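Local coordinates for single-stranded DNA-binding protein (Thermoanaerobacter tengcongensis, PDB 4GS3) that probably binds single-stranded DNA through the oligonucleotide/oligosaccharide-binding domain that makes up its N-terminal part, at residues Thr15-Val20 / Arg71-Gly76; Thr22-Ser27 / Lys34-Ile39; Pro53-Asn58 / Ile94-Ala99. One frame throughout, in Å; residues are numbered along the deposited sequence.

Contact 1: Thr15-Val20 / Arg71-Gly76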
loop_
_atom_site.group_PDB
_atom_site.type_symbol
_atom_site.label_atom_id
_atom_site.label_comp_id
_atom_site.label_asym_id
_atom_site.label_seq_id
_atom_site.Cartn_x
_atom_site.Cartn_y
_atom_site.Cartn_z
ATOM N N THR A 15 -3.705 -4.137 8.974
ATOM C CA THR A 15 -2.753 -3.105 9.446
ATOM C C THR A 15 -1.357 -3.628 9.173
ATOM O O THR A 15 -1.014 -4.751 9.572
ATOM C CB THR A 15 -2.966 -2.777 10.915
ATOM O OG1 THR A 15 -4.295 -2.291 11.104
ATOM C CG2 THR A 15 -1.984 -1.680 11.340
ATOM N N LEU A 16 -0.536 -2.781 8.543
ATOM C CA LEU A 16 0.844 -3.122 8.194
ATOM C C LEU A 16 1.756 -1.975 8.574
ATOM O O LEU A 16 1.392 -0.800 8.373
ATOM C CB LEU A 16 0.984 -3.354 6.695
ATOM C CG LEU A 16 0.090 -4.461 6.104
ATOM C CD1 LEU A 16 0.176 -4.427 4.603
ATOM C CD2 LEU A 16 0.464 -5.840 6.623
ATOM N N VAL A 17 2.950 -2.292 9.049
ATOM C CA VAL A 17 4.019 -1.304 9.207
ATOM C C VAL A 17 5.207 -1.842 8.463
ATOM O O VAL A 17 5.687 -2.947 8.742
ATOM C CB VAL A 17 4.368 -1.062 10.676
ATOM C CG1 VAL A 17 5.476 0.003 10.731
ATOM C CG2 VAL A 17 3.161 -0.622 11.486
ATOM N N GLY A 18 5.711 -1.099 7.489
ATOM C CA GLY A 18 6.865 -1.546 6.733
ATOM C C GLY A 18 7.385 -0.462 5.810
ATOM O O GLY A 18 7.067 0.730 6.000
ATOM N N LYS A 19 8.201 -0.859 4.853
ATOM C CA LYS A 19 8.870 0.083 3.980
ATOM C C LYS A 19 8.436 -0.093 2.548
ATOM O O LYS A 19 8.251 -1.202 2.042
ATOM C CB LYS A 19 10.398 -0.088 4.051
ATOM C CG LYS A 19 10.944 0.474 5.379
ATOM C CD LYS A 19 12.409 0.421 5.533
ATOM C CE LYS A 19 12.860 0.784 6.948
ATOM N NZ LYS A 19 14.323 1.057 6.852
ATOM N N VAL A 20 8.277 1.021 1.837
ATOM C CA VAL A 20 8.000 0.998 0.416
ATOM C C VAL A 20 9.149 0.284 -0.258
ATOM O O VAL A 20 10.312 0.741 -0.132
ATOM C CB VAL A 20 7.794 2.428 -0.130
ATOM C CG1 VAL A 20 7.597 2.408 -1.655
ATOM C CG2 VAL A 20 6.628 3.137 0.576
ATOM N N ARG A 71 9.126 4.596 5.284
ATOM C CA ARG A 71 8.461 3.723 6.248
ATOM C C ARG A 71 7.064 4.277 6.501
ATOM O O ARG A 71 6.896 5.469 6.693
ATOM C CB ARG A 71 9.264 3.680 7.535
ATOM C CG ARG A 71 8.805 2.588 8.450
ATOM C CD ARG A 71 9.662 2.613 9.680
ATOM N NE ARG A 71 9.368 1.506 10.545
ATOM C CZ ARG A 71 9.450 1.541 11.872
ATOM N NH1 ARG A 71 9.746 2.628 12.566
ATOM N NH2 ARG A 71 9.207 0.425 12.518
ATOM N N VAL A 72 6.089 3.368 6.533
ATOM C CA VAL A 72 4.689 3.751 6.630
ATOM C C VAL A 72 3.950 2.763 7.529
ATOM O O VAL A 72 4.301 1.601 7.653
ATOM C CB VAL A 72 4.017 3.817 5.261
ATOM C CG1 VAL A 72 4.614 4.870 4.386
ATOM C CG2 VAL A 72 4.047 2.472 4.536
ATOM N N LYS A 73 2.872 3.285 8.107
ATOM C CA LYS A 73 1.811 2.458 8.680
ATOM C C LYS A 73 0.601 2.596 7.771
ATOM O O LYS A 73 0.169 3.730 7.473
ATOM C CB LYS A 73 1.458 2.872 10.085
ATOM C CG LYS A 73 0.370 2.041 10.721
ATOM C CD LYS A 73 0.093 2.421 12.143
ATOM C CE LYS A 73 -0.932 1.574 12.794
ATOM N NZ LYS A 73 -1.332 2.025 14.157
ATOM N N ILE A 74 0.030 1.477 7.339
ATOM C CA ILE A 74 -1.113 1.430 6.475
ATOM C C ILE A 74 -2.235 0.686 7.148
ATOM O O ILE A 74 -1.996 -0.387 7.737
ATOM C CB ILE A 74 -0.799 0.744 5.140
ATOM C CG1 ILE A 74 0.263 1.578 4.391
ATOM C CG2 ILE A 74 -1.986 0.494 4.266
ATOM C CD1 ILE A 74 0.870 0.904 3.226
ATOM N N GLU A 75 -3.445 1.203 7.053
ATOM C CA GLU A 75 -4.648 0.478 7.343
ATOM C C GLU A 75 -5.427 0.354 6.047
ATOM O O GLU A 75 -5.584 1.334 5.323
ATOM C CB GLU A 75 -5.562 1.099 8.405
ATOM C CG GLU A 75 -6.643 0.091 8.888
ATOM C CD GLU A 75 -7.866 -0.148 8.060
ATOM O OE1 GLU A 75 -8.478 -1.241 8.103
ATOM O OE2 GLU A 75 -8.230 0.767 7.263
ATOM N N GLY A 76 -6.005 -0.809 5.774
ATOM C CA GLY A 76 -6.821 -0.966 4.607
ATOM C C GLY A 76 -7.602 -2.263 4.591
ATOM O O GLY A 76 -7.701 -2.943 5.571
#
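Leu16 and Ile74 form an antiparallel hydrogen-bonded pair, with Leu16 N donating to Ile74 O at 2.9 Å and Ile74 N returning the bond to Leu16 O at 2.8 Å. Two residues on, Gly18 and Val72 repeat this with Val72 N to Gly18 O at 2.9 Å and the longer Gly18 N to Val72 O at 3.1 Å. Gly18 is almost fully extended, a backbone shape glycine adopts easily. Leu16, Val72 and Ile74 turn inward and pack tightly on other strands: Leu16 meets Leu52 of strand 49-57 and Ile74 meets Phe38 of strand 33-43 across the barrel interior.

The other face lies at the surface. Lys73 has CG anti to its backbone N (chi1 -180°), which lays its extended chain across the neighbouring strand: CG rests 3.9 Å from Val17 CG2, and CE lies 3.7 Å from Thr15 CG2. The charged ends find partners elsewhere, Lys19 with Glu107, Arg71 with the Pro106 carbonyl, Glu75 with Thr13 and Arg100. This pairing of strands 14-20 and 71-82 helps close the OB barrel. Four backbone bonds and the buried apolar face hold it, while the long polar chains contribute methylenes and keep their charges outside.

Contact 2: Thr22-Ser27 / Lys34-Ile39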
loop_
_atom_site.group_PDB
_atom_site.type_symbol
_atom_site.label_atom_id
_atom_site.label_comp_id
_atom_site.label_asym_id
_atom_site.label_seq_id
_atom_site.Cartn_x
_atom_site.Cartn_y
_atom_site.Cartn_z
ATOM N N THR A 22 8.931 -1.320 -3.718
ATOM C CA THR A 22 8.928 -0.987 -5.126
ATOM C C THR A 22 8.178 0.354 -5.262
ATOM O O THR A 22 7.371 0.703 -4.417
ATOM C CB THR A 22 8.256 -2.065 -5.972
ATOM O OG1 THR A 22 6.841 -2.083 -5.687
ATOM C CG2 THR A 22 8.853 -3.443 -5.764
ATOM N N PRO A 23 8.474 1.129 -6.307
ATOM C CA PRO A 23 7.894 2.476 -6.388
ATOM C C PRO A 23 6.395 2.455 -6.714
ATOM O O PRO A 23 5.863 1.547 -7.321
ATOM C CB PRO A 23 8.651 3.154 -7.486
ATOM C CG PRO A 23 9.168 2.033 -8.296
ATOM C CD PRO A 23 9.443 0.895 -7.398
ATOM N N LEU A 24 5.756 3.550 -6.374
ATOM C CA LEU A 24 4.352 3.710 -6.775
ATOM C C LEU A 24 4.264 3.703 -8.290
ATOM O O LEU A 24 4.911 4.458 -9.006
ATOM C CB LEU A 24 3.742 4.976 -6.188
ATOM C CG LEU A 24 3.055 4.768 -4.811
ATOM C CD1 LEU A 24 4.140 4.416 -3.806
ATOM C CD2 LEU A 24 2.253 6.000 -4.474
ATOM N N GLU A 25 3.439 2.812 -8.818
ATOM C CA GLU A 25 3.296 2.646 -10.258
ATOM C C GLU A 25 1.859 2.951 -10.554
ATOM O O GLU A 25 0.952 2.384 -9.930
ATOM C CB GLU A 25 3.727 1.238 -10.665
ATOM C CG GLU A 25 5.246 1.059 -10.507
ATOM C CD GLU A 25 6.020 -0.187 -10.866
ATOM O OE1 GLU A 25 5.305 -1.068 -11.456
ATOM O OE2 GLU A 25 7.302 -0.377 -10.647
ATOM N N PHE A 26 1.626 3.831 -11.467
ATOM C CA PHE A 26 0.273 4.186 -11.853
ATOM C C PHE A 26 -0.425 2.946 -12.327
ATOM O O PHE A 26 0.117 2.214 -13.163
ATOM C CB PHE A 26 0.405 5.285 -12.934
ATOM C CG PHE A 26 -0.955 5.627 -13.486
ATOM C CD1 PHE A 26 -1.817 6.438 -12.750
ATOM C CD2 PHE A 26 -1.370 5.137 -14.691
ATOM C CE1 PHE A 26 -3.048 6.745 -13.255
ATOM C CE2 PHE A 26 -2.613 5.482 -15.209
ATOM C CZ PHE A 26 -3.472 6.296 -14.504
ATOM N N SER A 27 -1.626 2.689 -11.813
ATOM C CA SER A 27 -2.365 1.590 -12.430
ATOM C C SER A 27 -3.349 2.188 -13.437
ATOM O O SER A 27 -3.221 2.002 -14.645
ATOM C CB SER A 27 -3.139 0.760 -11.421
ATOM O OG SER A 27 -3.875 1.567 -10.532
ATOM N N LYS A 34 -6.712 8.987 -9.658
ATOM C CA LYS A 34 -5.520 8.204 -9.988
ATOM C C LYS A 34 -5.211 7.225 -8.840
ATOM O O LYS A 34 -5.181 7.615 -7.666
ATOM C CB LYS A 34 -4.316 9.093 -10.229
ATOM C CG LYS A 34 -4.472 10.126 -11.344
ATOM C CD LYS A 34 -3.306 11.120 -11.308
ATOM C CE LYS A 34 -3.077 11.850 -12.631
ATOM N NZ LYS A 34 -4.152 12.854 -12.890
ATOM N N PHE A 35 -4.982 5.972 -9.187
ATOM C CA PHE A 35 -4.593 4.923 -8.298
ATOM C C PHE A 35 -3.195 4.409 -8.679
ATOM O O PHE A 35 -2.820 4.323 -9.851
ATOM C CB PHE A 35 -5.624 3.773 -8.261
ATOM C CG PHE A 35 -6.924 4.201 -7.599
ATOM C CD1 PHE A 35 -7.857 4.914 -8.356
ATOM C CD2 PHE A 35 -7.168 3.910 -6.269
ATOM C CE1 PHE A 35 -9.036 5.309 -7.764
ATOM C CE2 PHE A 35 -8.355 4.330 -5.706
ATOM C CZ PHE A 35 -9.270 5.043 -6.436
ATOM N N PHE A 36 -2.492 4.019 -7.623
ATOM C CA PHE A 36 -1.138 3.528 -7.722
ATOM C C PHE A 36 -1.008 2.202 -6.955
ATOM O O PHE A 36 -1.651 2.032 -5.920
ATOM C CB PHE A 36 -0.178 4.507 -7.117
ATOM C CG PHE A 36 -0.175 5.838 -7.844
ATOM C CD1 PHE A 36 -1.160 6.768 -7.548
ATOM C CD2 PHE A 36 0.744 6.101 -8.795
ATOM C CE1 PHE A 36 -1.195 7.966 -8.211
ATOM C CE2 PHE A 36 0.740 7.343 -9.450
ATOM C CZ PHE A 36 -0.230 8.252 -9.156
ATOM N N ASN A 37 -0.179 1.332 -7.454
ATOM C CA ASN A 37 0.175 0.102 -6.781
ATOM C C ASN A 37 1.631 0.154 -6.353
ATOM O O ASN A 37 2.466 0.738 -7.053
ATOM C CB ASN A 37 0.059 -1.067 -7.788
ATOM C CG ASN A 37 -1.342 -1.375 -8.225
ATOM O OD1 ASN A 37 -2.292 -1.393 -7.450
ATOM N ND2 ASN A 37 -1.490 -1.658 -9.503
ATOM N N PHE A 38 1.972 -0.493 -5.238
ATOM C CA PHE A 38 3.351 -0.641 -4.836
ATOM C C PHE A 38 3.450 -1.853 -3.912
ATOM O O PHE A 38 2.452 -2.312 -3.373
ATOM C CB PHE A 38 3.919 0.607 -4.176
ATOM C CG PHE A 38 3.339 0.982 -2.857
ATOM C CD1 PHE A 38 2.174 1.722 -2.767
ATOM C CD2 PHE A 38 3.965 0.616 -1.683
ATOM C CE1 PHE A 38 1.661 2.127 -1.561
ATOM C CE2 PHE A 38 3.458 1.015 -0.460
ATOM C CZ PHE A 38 2.312 1.783 -0.415
ATOM N N ILE A 39 4.674 -2.326 -3.682
ATOM C CA ILE A 39 4.927 -3.399 -2.746
ATOM C C ILE A 39 5.519 -2.857 -1.463
ATOM O O ILE A 39 6.422 -2.016 -1.494
ATOM C CB ILE A 39 5.912 -4.405 -3.385
ATOM C CG1 ILE A 39 5.340 -4.971 -4.695
ATOM C CG2 ILE A 39 6.301 -5.514 -2.395
ATOM C CD1 ILE A 39 3.989 -5.619 -4.580
HETATM O O HOH W 1 0.284 -0.434 -11.459
#
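The beta hairpin of strands 25-30 and 33-43, with the loop leading into it, pairs Glu25 with Asn37 and Phe26 with Phe36. Glu25 N binds Asn37 O at 2.9 Å, and Asn37 N returns to Glu25 O, its donor tilted 18° from the carbonyl plane. Nearer the turn, Ser27 N reaches Phe35 O at 2.8 Å. In the irregular part, besides a weak, long backbone bond from Thr22 N to Ile39 O, a side chain contributes: Thr22 OG1, held between its backbone N and carbonyl carbon (chi1 69°), accepts from Ile39 N at 3.0 Å.

On one face Phe26 sends its ring edge toward the face of Phe36 in a T-shaped stack, the centroids 5.9 Å apart and the planes at 76°. Lys34 CB lies 4.0 Å from Phe26 CE1, so the methylenes of an exposed lysine can pack against the rim of the ring. Leu24 uses both branches, CD1 at 3.5 Å from Phe38 CD1 and CD2 at 3.9 Å from Phe36 CB. Across the sheet, a water accepts from Asn37 ND2 at 2.9 Å and donates to Phe26 O, tying the amide to the opposite strand.

Strand 49-57 flanks the other edge of strand 33-43: Ile56 and Ile54 are backbone hydrogen-bonded to Phe36 and Phe38, and Thr55 binds Asn37 OD1. Leu24 also packs on Phe61 and Leu66 beyond that strand.

Contact 3: Pro53-Asn58 / Ile94-Ala99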
loop_
_atom_site.group_PDB
_atom_site.type_symbol
_atom_site.label_atom_id
_atom_site.label_comp_id
_atom_site.label_asym_id
_atom_site.label_seq_id
_atom_site.Cartn_x
_atom_site.Cartn_y
_atom_site.Cartn_z
ATOM N N PRO A 53 1.219 -6.493 -1.494
ATOM C CA PRO A 53 0.698 -5.531 -2.488
ATOM C C PRO A 53 -0.218 -4.509 -1.860
ATOM O O PRO A 53 -1.143 -4.846 -1.111
ATOM C CB PRO A 53 -0.096 -6.440 -3.405
ATOM C CG PRO A 53 -0.645 -7.511 -2.476
ATOM C CD PRO A 53 0.487 -7.762 -1.528
ATOM N N ILE A 54 0.043 -3.244 -2.172
ATOM C CA ILE A 54 -0.756 -2.132 -1.723
ATOM C C ILE A 54 -1.319 -1.388 -2.954
ATOM O O ILE A 54 -0.617 -1.229 -3.951
ATOM C CB ILE A 54 0.059 -1.131 -0.878
ATOM C CG1 ILE A 54 0.970 -1.812 0.152
ATOM C CG2 ILE A 54 -0.845 -0.115 -0.227
ATOM C CD1 ILE A 54 0.286 -2.670 1.189
ATOM N N THR A 55 -2.528 -0.887 -2.828
ATOM C CA THR A 55 -3.140 0.021 -3.793
ATOM C C THR A 55 -3.568 1.258 -3.055
ATOM O O THR A 55 -4.184 1.141 -1.988
ATOM C CB THR A 55 -4.312 -0.627 -4.518
ATOM O OG1 THR A 55 -3.828 -1.758 -5.257
ATOM C CG2 THR A 55 -5.051 0.360 -5.435
ATOM N N ILE A 56 -3.255 2.418 -3.599
ATOM C CA ILE A 56 -3.592 3.643 -2.946
ATOM C C ILE A 56 -4.014 4.693 -3.946
ATOM O O ILE A 56 -3.439 4.851 -5.030
ATOM C CB ILE A 56 -2.377 4.097 -2.109
ATOM C CG1 ILE A 56 -2.755 5.267 -1.217
ATOM C CG2 ILE A 56 -1.140 4.421 -2.962
ATOM C CD1 ILE A 56 -1.809 5.396 -0.007
ATOM N N SER A 57 -5.035 5.454 -3.550
ATOM C CA SER A 57 -5.497 6.623 -4.271
ATOM C C SER A 57 -4.572 7.803 -4.022
ATOM O O SER A 57 -4.108 8.006 -2.916
ATOM C CB SER A 57 -6.855 7.041 -3.759
ATOM O OG SER A 57 -7.222 8.273 -4.354
ATOM N N ASN A 58 -4.357 8.613 -5.047
ATOM C CA ASN A 58 -3.532 9.791 -4.752
ATOM C C ASN A 58 -4.298 10.782 -3.888
ATOM O O ASN A 58 -3.613 11.634 -3.359
ATOM C CB ASN A 58 -2.958 10.501 -5.954
ATOM C CG ASN A 58 -3.972 11.179 -6.815
ATOM O OD1 ASN A 58 -5.147 10.854 -6.727
ATOM N ND2 ASN A 58 -3.534 12.086 -7.642
ATOM N N ILE A 94 -6.405 -10.352 -8.993
ATOM C CA ILE A 94 -5.305 -9.762 -8.227
ATOM C C ILE A 94 -5.804 -9.523 -6.814
ATOM O O ILE A 94 -6.940 -9.120 -6.591
ATOM C CB ILE A 94 -4.773 -8.499 -8.912
ATOM C CG1 ILE A 94 -4.298 -8.806 -10.342
ATOM C CG2 ILE A 94 -3.723 -7.808 -8.079
ATOM C CD1 ILE A 94 -3.074 -9.627 -10.443
ATOM N N LEU A 95 -4.902 -9.708 -5.855
ATOM C CA LEU A 95 -5.133 -9.324 -4.471
ATOM C C LEU A 95 -4.363 -8.068 -4.178
ATOM O O LEU A 95 -3.209 -7.872 -4.631
ATOM C CB LEU A 95 -4.605 -10.423 -3.535
ATOM C CG LEU A 95 -5.435 -11.686 -3.592
ATOM C CD1 LEU A 95 -4.711 -12.842 -2.966
ATOM C CD2 LEU A 95 -6.755 -11.487 -2.878
ATOM N N THR A 96 -4.958 -7.198 -3.366
ATOM C CA THR A 96 -4.267 -6.007 -2.913
ATOM C C THR A 96 -4.783 -5.580 -1.573
ATOM O O THR A 96 -5.965 -5.826 -1.251
ATOM C CB THR A 96 -4.393 -4.882 -3.989
ATOM O OG1 THR A 96 -3.368 -3.923 -3.669
ATOM C CG2 THR A 96 -5.775 -4.255 -4.009
ATOM N N VAL A 97 -3.958 -4.874 -0.823
ATOM C CA VAL A 97 -4.393 -4.157 0.361
ATOM C C VAL A 97 -4.772 -2.777 -0.142
ATOM O O VAL A 97 -3.899 -1.975 -0.505
ATOM C CB VAL A 97 -3.324 -4.122 1.429
ATOM C CG1 VAL A 97 -3.851 -3.298 2.630
ATOM C CG2 VAL A 97 -2.887 -5.507 1.859
ATOM N N PHE A 98 -6.058 -2.481 -0.149
ATOM C CA PHE A 98 -6.586 -1.219 -0.608
ATOM C C PHE A 98 -6.551 -0.267 0.570
ATOM O O PHE A 98 -7.283 -0.413 1.545
ATOM C CB PHE A 98 -8.002 -1.409 -1.144
ATOM C CG PHE A 98 -8.545 -0.219 -1.872
ATOM C CD1 PHE A 98 -8.262 -0.027 -3.214
ATOM C CD2 PHE A 98 -9.347 0.674 -1.240
ATOM C CE1 PHE A 98 -8.780 1.028 -3.909
ATOM C CE2 PHE A 98 -9.876 1.770 -1.922
ATOM C CZ PHE A 98 -9.577 1.949 -3.262
ATOM N N ALA A 99 -5.656 0.744 0.497
ATOM C CA ALA A 99 -5.386 1.581 1.626
ATOM C C ALA A 99 -6.564 2.503 1.918
ATOM O O ALA A 99 -7.145 3.091 1.037
ATOM C CB ALA A 99 -4.116 2.409 1.370
HETATM O O HOH W 2 -6.789 4.065 -1.567
#
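The Phe98 ring has a water over one face, offset toward the rim, while Thr55 approaches it obliquely, CG2 lying 3.9 Å from Phe98 CD1. Phe35 of strand 33-43 packs on the ring too, and Arg79 of strand 71-82 adds a cation-pi interaction. The same water bridges the strand ends, accepting from Ser57 N and donating to Ala99 O, so it continues the pairing where direct backbone bonding stops.

Thr55 does two jobs with its branches. OG1 lies beside the backbone N (chi1 -62°), which puts CG2 anti to that N and against the phenyl ring. OG1 accepts a hydrogen bond from Thr96 OG1 at 2.7 Å and is also bound to Asn37 OD1, so the buried hydroxyl is gripped by two partners and links three strands. Threonine suits the place because one beta-branched residue supplies both a methyl and a hydroxyl.

The backbones pair in parallel register. Val97 N binds Pro53 O at 2.8 Å, and Thr55 N binds Val97 O at 2.9 Å with the donor 36° out of the carbonyl plane. Ala99 N to Thr55 O, also 2.9 Å, is almost straight at 177°. Pro53, with no N-H to give, takes part through its carbonyl, and its CG rests against Leu95 O.

On the opposite face, Ile54 and Val97 lie side by side pointing the same way, CD1 of Ile54 3.9 Å from Val97 CB. Ala99 is small enough for Ile56 CD1 to approach its CB at 4.0 Å. Phe38, Leu16 and Ile74 also pack on Ile54, making this face part of the hydrophobic core. Such a parallel pairing of strands 49-57 and 93-105, the third and fifth strands of the OB numbering, in a barrel whose other pairings are antiparallel, is the hallmark of the OB fold.

From the N terminus the chain enters through strand 14-20, then turns into the hairpin of contact 2, which closes a short local loop. Contact 2 is nested within the much longer loop that contact 1 closes when strand 71-82 returns beside strand 14-20. Contact 3 closes its own loop when strand 93-105 returns beside strand 49-57, enclosing strand 71-82, so contacts 1 and 3 cross along the chain. These two pairings, with that of 71-82 and 93-105, close the curled sheet into a barrel. Inside it, Ile54 of contact 3 meets Leu16 and Ile74 of contact 1, and Phe38 of contact 2 touches Val20 and Ile74; Phe35 packs on Phe98 toward the other face.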